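Local coordinates for monosaccharide ABC transporter substrate-binding protein, CUT2 family (Acidothermus cellulolyticus, PDB 4RU1) that binds myo-inositol in its pocket and probably serves as the carbohydrate-binding component of an ABC-type sugar transporter, at residues F285-K289 with S290-A294; V67-Q70 with D71-A75. All coordinates share one frame; numbering follows the deposited sequence.

Interaction 1 (F285-K289 with S290-A294)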
loop_
_atom_site.group_PDB
_atom_site.type_symbol
_atom_site.label_atom_id
_atom_site.label_comp_id
_atom_site.label_asym_id
_atom_site.label_seq_id
_atom_site.Cartn_x
_atom_site.Cartn_y
_atom_site.Cartn_z
ATOM N N PHE A 285 -11.098 -0.678 -4.571
ATOM C CA PHE A 285 -12.518 -0.720 -4.283
ATOM C C PHE A 285 -12.852 0.360 -3.261
ATOM O O PHE A 285 -12.227 0.397 -2.190
ATOM C CB PHE A 285 -12.953 -2.090 -3.773
ATOM C CG PHE A 285 -14.459 -2.192 -3.514
ATOM C CD1 PHE A 285 -15.346 -2.199 -4.560
ATOM C CD2 PHE A 285 -14.941 -2.321 -2.204
ATOM C CE1 PHE A 285 -16.726 -2.301 -4.303
ATOM C CE2 PHE A 285 -16.282 -2.462 -1.939
ATOM C CZ PHE A 285 -17.180 -2.405 -2.984
ATOM N N PHE A 286 -13.833 1.211 -3.572
ATOM C CA PHE A 286 -14.281 2.295 -2.679
ATOM C C PHE A 286 -15.280 1.844 -1.672
ATOM O O PHE A 286 -16.360 1.297 -2.020
ATOM C CB PHE A 286 -14.821 3.502 -3.443
ATOM C CG PHE A 286 -13.779 4.292 -4.220
ATOM C CD1 PHE A 286 -13.212 3.828 -5.384
ATOM C CD2 PHE A 286 -13.373 5.547 -3.740
ATOM C CE1 PHE A 286 -12.230 4.561 -6.086
ATOM C CE2 PHE A 286 -12.509 6.305 -4.447
ATOM C CZ PHE A 286 -11.900 5.787 -5.599
ATOM N N VAL A 287 -14.966 2.064 -0.426
ATOM C CA VAL A 287 -15.871 1.717 0.632
ATOM C C VAL A 287 -16.378 3.032 1.207
ATOM O O VAL A 287 -15.619 3.945 1.492
ATOM C CB VAL A 287 -15.158 0.910 1.720
ATOM C CG1 VAL A 287 -16.079 0.574 2.873
ATOM C CG2 VAL A 287 -14.624 -0.404 1.135
ATOM N N ASP A 288 -17.716 3.126 1.327
ATOM C CA ASP A 288 -18.411 4.365 1.794
ATOM C C ASP A 288 -19.557 3.917 2.711
ATOM O O ASP A 288 -19.570 2.754 3.138
ATOM C CB ASP A 288 -18.836 5.215 0.600
ATOM C CG ASP A 288 -19.812 4.494 -0.318
ATOM O OD1 ASP A 288 -20.504 3.561 0.187
ATOM O OD2 ASP A 288 -19.870 4.851 -1.514
ATOM N N LYS A 289 -20.446 4.840 3.055
ATOM C CA LYS A 289 -21.505 4.533 4.017
ATOM C C LYS A 289 -22.409 3.421 3.523
ATOM O O LYS A 289 -22.914 2.635 4.363
ATOM C CB LYS A 289 -22.351 5.773 4.341
ATOM C CG LYS A 289 -21.800 6.575 5.469
ATOM C CD LYS A 289 -22.720 7.747 5.819
ATOM C CE LYS A 289 -23.981 7.279 6.537
ATOM N NZ LYS A 289 -24.680 8.392 7.237
ATOM N N SER A 290 -22.506 3.250 2.216
ATOM C CA SER A 290 -23.388 2.247 1.629
ATOM C C SER A 290 -22.905 0.782 1.767
ATOM O O SER A 290 -23.710 -0.164 1.717
ATOM C CB SER A 290 -23.644 2.627 0.157
ATOM O OG SER A 290 -22.642 2.129 -0.739
ATOM N N ASN A 291 -21.604 0.567 1.910
ATOM C CA ASN A 291 -21.064 -0.786 1.951
ATOM C C ASN A 291 -20.054 -1.118 3.069
ATOM O O ASN A 291 -19.442 -2.201 3.123
ATOM C CB ASN A 291 -20.463 -1.132 0.585
ATOM C CG ASN A 291 -19.366 -0.158 0.152
ATOM O OD1 ASN A 291 -18.894 0.614 0.958
ATOM N ND2 ASN A 291 -19.057 -0.144 -1.104
ATOM N N VAL A 292 -19.844 -0.168 3.965
ATOM C CA VAL A 292 -18.896 -0.351 5.043
ATOM C C VAL A 292 -19.232 -1.449 6.049
ATOM O O VAL A 292 -18.335 -2.070 6.578
ATOM C CB VAL A 292 -18.559 0.998 5.730
ATOM C CG1 VAL A 292 -19.780 1.634 6.387
ATOM C CG2 VAL A 292 -17.348 0.865 6.675
ATOM N N ALA A 293 -20.522 -1.658 6.285
ATOM C CA ALA A 293 -20.952 -2.720 7.204
ATOM C C ALA A 293 -20.353 -4.107 6.919
ATOM O O ALA A 293 -20.008 -4.849 7.858
ATOM C CB ALA A 293 -22.481 -2.788 7.291
ATOM N N ALA A 294 -20.215 -4.427 5.636
ATOM C CA ALA A 294 -19.608 -5.681 5.187
ATOM C C ALA A 294 -18.133 -5.830 5.597
ATOM O O ALA A 294 -17.666 -6.941 5.820
ATOM C CB ALA A 294 -19.730 -5.802 3.677
HETATM O O HOH W 1 -22.907 -0.082 5.226
#
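Asn291 turns its side-chain amide back onto the backbone of Phe286 and Asp288 and grips a group of each. Its OD1 accepts the N-H of Asp288 at 2.8 Å, in a fairly straight bond (163°). Its ND2 donates to Phe286 O at 3.2 Å, and that acceptor lies nearly in the amide plane. The two bonds fix the rotation of the amide and identify its N and O ends. With chi1 at 58°, CG sits between the backbone N and the carbonyl carbon, and this folds the amide toward the strand.

A second set of bonds centres on Asp288. OD1 takes the hydroxyl of Ser290 on its syn lone pair, with OG 2.7 Å away. The backbone N of Ser290 reaches the same OD1 from above the carboxylate plane, which makes an Asx turn. Asp288 O accepts Asn291 N at 3.2 Å, closing a type I beta turn over Lys289 and Ser290, and weakly also Val292 N. A water links Lys289 O to Ala293 N.

The apolar pair is Val287 CG1 on Val292 CB at 3.8 Å. The Phe285 ring meets the Asn291 amide obliquely, CZ to ND2 3.5 Å, with the planes 45° apart.

The turn carries the chain from strand 285-287 into helix 293-300. The strand pairs antiparallel with strand 248-250, at the edge of its sheet. Val292 rests on helix 236-241, and Asp288 OD2 forms a salt bridge with Arg137 of helix 127-140. Phe286 lies on that same helix and meets Trp247 edge-to-face.

Interaction 2 (V67-Q70 with D71-A75)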
loop_
_atom_site.group_PDB
_atom_site.type_symbol
_atom_site.label_atom_id
_atom_site.label_comp_id
_atom_site.label_asym_id
_atom_site.label_seq_id
_atom_site.Cartn_x
_atom_site.Cartn_y
_atom_site.Cartn_z
ATOM N N VAL A 67 19.911 -4.798 0.051
ATOM C CA VAL A 67 20.787 -5.685 0.788
ATOM C C VAL A 67 19.991 -6.844 1.381
ATOM O O VAL A 67 20.438 -7.953 1.403
ATOM C CB VAL A 67 21.523 -4.877 1.860
ATOM C CG1 VAL A 67 22.363 -5.759 2.768
ATOM C CG2 VAL A 67 22.455 -3.867 1.198
ATOM N N LEU A 68 18.785 -6.579 1.894
ATOM C CA LEU A 68 17.907 -7.659 2.381
ATOM C C LEU A 68 17.619 -8.691 1.260
ATOM O O LEU A 68 17.485 -9.841 1.595
ATOM C CB LEU A 68 16.604 -7.093 2.977
ATOM C CG LEU A 68 16.684 -6.180 4.206
ATOM C CD1 LEU A 68 15.304 -5.697 4.462
ATOM C CD2 LEU A 68 17.292 -6.861 5.423
ATOM N N ILE A 69 17.454 -8.284 0.004
ATOM C CA ILE A 69 17.223 -9.230 -1.122
ATOM C C ILE A 69 18.444 -10.110 -1.259
ATOM O O ILE A 69 18.285 -11.332 -1.352
ATOM C CB ILE A 69 16.905 -8.534 -2.457
ATOM C CG1 ILE A 69 15.608 -7.743 -2.312
ATOM C CG2 ILE A 69 16.734 -9.552 -3.556
ATOM C CD1 ILE A 69 15.359 -6.692 -3.371
ATOM N N GLN A 70 19.632 -9.493 -1.287
ATOM C CA GLN A 70 20.917 -10.235 -1.309
ATOM C C GLN A 70 21.085 -11.259 -0.177
ATOM O O GLN A 70 21.517 -12.396 -0.415
ATOM C CB GLN A 70 22.073 -9.232 -1.428
ATOM C CG GLN A 70 21.991 -8.418 -2.733
ATOM C CD GLN A 70 23.016 -7.289 -2.909
ATOM O OE1 GLN A 70 23.206 -6.437 -2.040
ATOM N NE2 GLN A 70 23.636 -7.246 -4.085
ATOM N N ASP A 71 20.690 -10.870 1.049
ATOM C CA ASP A 71 20.722 -11.751 2.260
ATOM C C ASP A 71 19.926 -12.976 1.950
ATOM O O ASP A 71 20.396 -14.055 2.132
ATOM C CB ASP A 71 20.179 -11.161 3.556
ATOM C CG ASP A 71 20.977 -9.919 4.068
ATOM O OD1 ASP A 71 22.158 -9.696 3.647
ATOM O OD2 ASP A 71 20.365 -9.227 4.940
ATOM N N ALA A 72 18.695 -12.817 1.417
ATOM C CA ALA A 72 17.842 -13.985 1.123
ATOM C C ALA A 72 18.386 -14.835 -0.078
ATOM O O ALA A 72 18.336 -16.073 0.024
ATOM C CB ALA A 72 16.358 -13.540 0.855
ATOM N N VAL A 73 19.008 -14.228 -1.070
ATOM C CA VAL A 73 19.619 -14.965 -2.149
ATOM C C VAL A 73 20.753 -15.786 -1.567
ATOM O O VAL A 73 20.891 -16.981 -1.903
ATOM C CB VAL A 73 20.122 -14.067 -3.248
ATOM C CG1 VAL A 73 20.968 -14.840 -4.256
ATOM C CG2 VAL A 73 18.967 -13.430 -3.996
ATOM N N ASN A 74 21.568 -15.146 -0.732
ATOM C CA ASN A 74 22.733 -15.867 -0.138
ATOM C C ASN A 74 22.348 -16.989 0.831
ATOM O O ASN A 74 23.075 -17.989 0.921
ATOM C CB ASN A 74 23.724 -14.855 0.448
ATOM C CG ASN A 74 24.394 -14.052 -0.653
ATOM O OD1 ASN A 74 24.716 -14.622 -1.692
ATOM N ND2 ASN A 74 24.482 -12.740 -0.500
ATOM N N ALA A 75 21.167 -16.871 1.444
ATOM C CA ALA A 75 20.581 -17.863 2.326
ATOM C C ALA A 75 19.859 -19.056 1.619
ATOM O O ALA A 75 19.406 -19.971 2.288
ATOM C CB ALA A 75 19.644 -17.212 3.283
#
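Asp71 folds its side chain back along helix 62-74, over the carbonyl of Val67 one turn earlier. CB lies 3.6 Å from Leu68 O. The chain then turns beside its own backbone N, chi1 -63°, which brings CG to 3.4 Å from Val67 O. Beyond CG the carboxylate splits. OD1 is near Val67 O and the methyl CG1 of Val67, the latter at 4.0 Å. OD2 approaches Leu68 CD2 at 3.9 Å. Within the two segments OD1 meets Val67 O only as one acceptor beside another, so the two do not bond.

The backbone supplies the bonding. Asp71 N donates to Val67 O at 2.9 Å, and Ala72 N to Leu68 O in the next step. Val73 N and Asn74 N follow with bonds to Ile69 O and Gln70 O, the last at 2.8 Å. Asn74 leans its amide over Gln70 O, but at a poor angle for bonding. Ile69 CG2 and Val73 CG2 are 4.5 Å apart on the inner face. That face packs on strands 21-27 and 79-82 and on helix 87-99, where Gln70 NE2 also bonds to Gln96 OE1.

The i to i+4 bonding is that of a regular alpha-helix. Helix 62-74 links parallel strands 52-58 and 79-82 in a beta-alpha-beta crossover that passes over strand 21-27, of the kind that builds each lobe of periplasmic binding proteins.

How the interactions relate
Interactions 1 and 2 share no strand or helix. Their centres are 40 Å apart, on opposite sides of the chain's centre. Strand 285-287 edges the mixed sheet, while helix 62-74 packs against the parallel sheet. Both are partly buried. Val287 and Val292 are the buried residues of interaction 1, Ile69 and Ala72 those of interaction 2; Ser290 and Asp71 are exposed. In 285-294 side chains bond to backbone groups and to each other, beside backbone bonds of the turn. In 67-75 the helix backbone pairs itself, and the side chains add mainly packing. Neither contact touches the bound inositol: the side chain of Phe286 is about 13 Å from it, that of Leu68 about 14 Å.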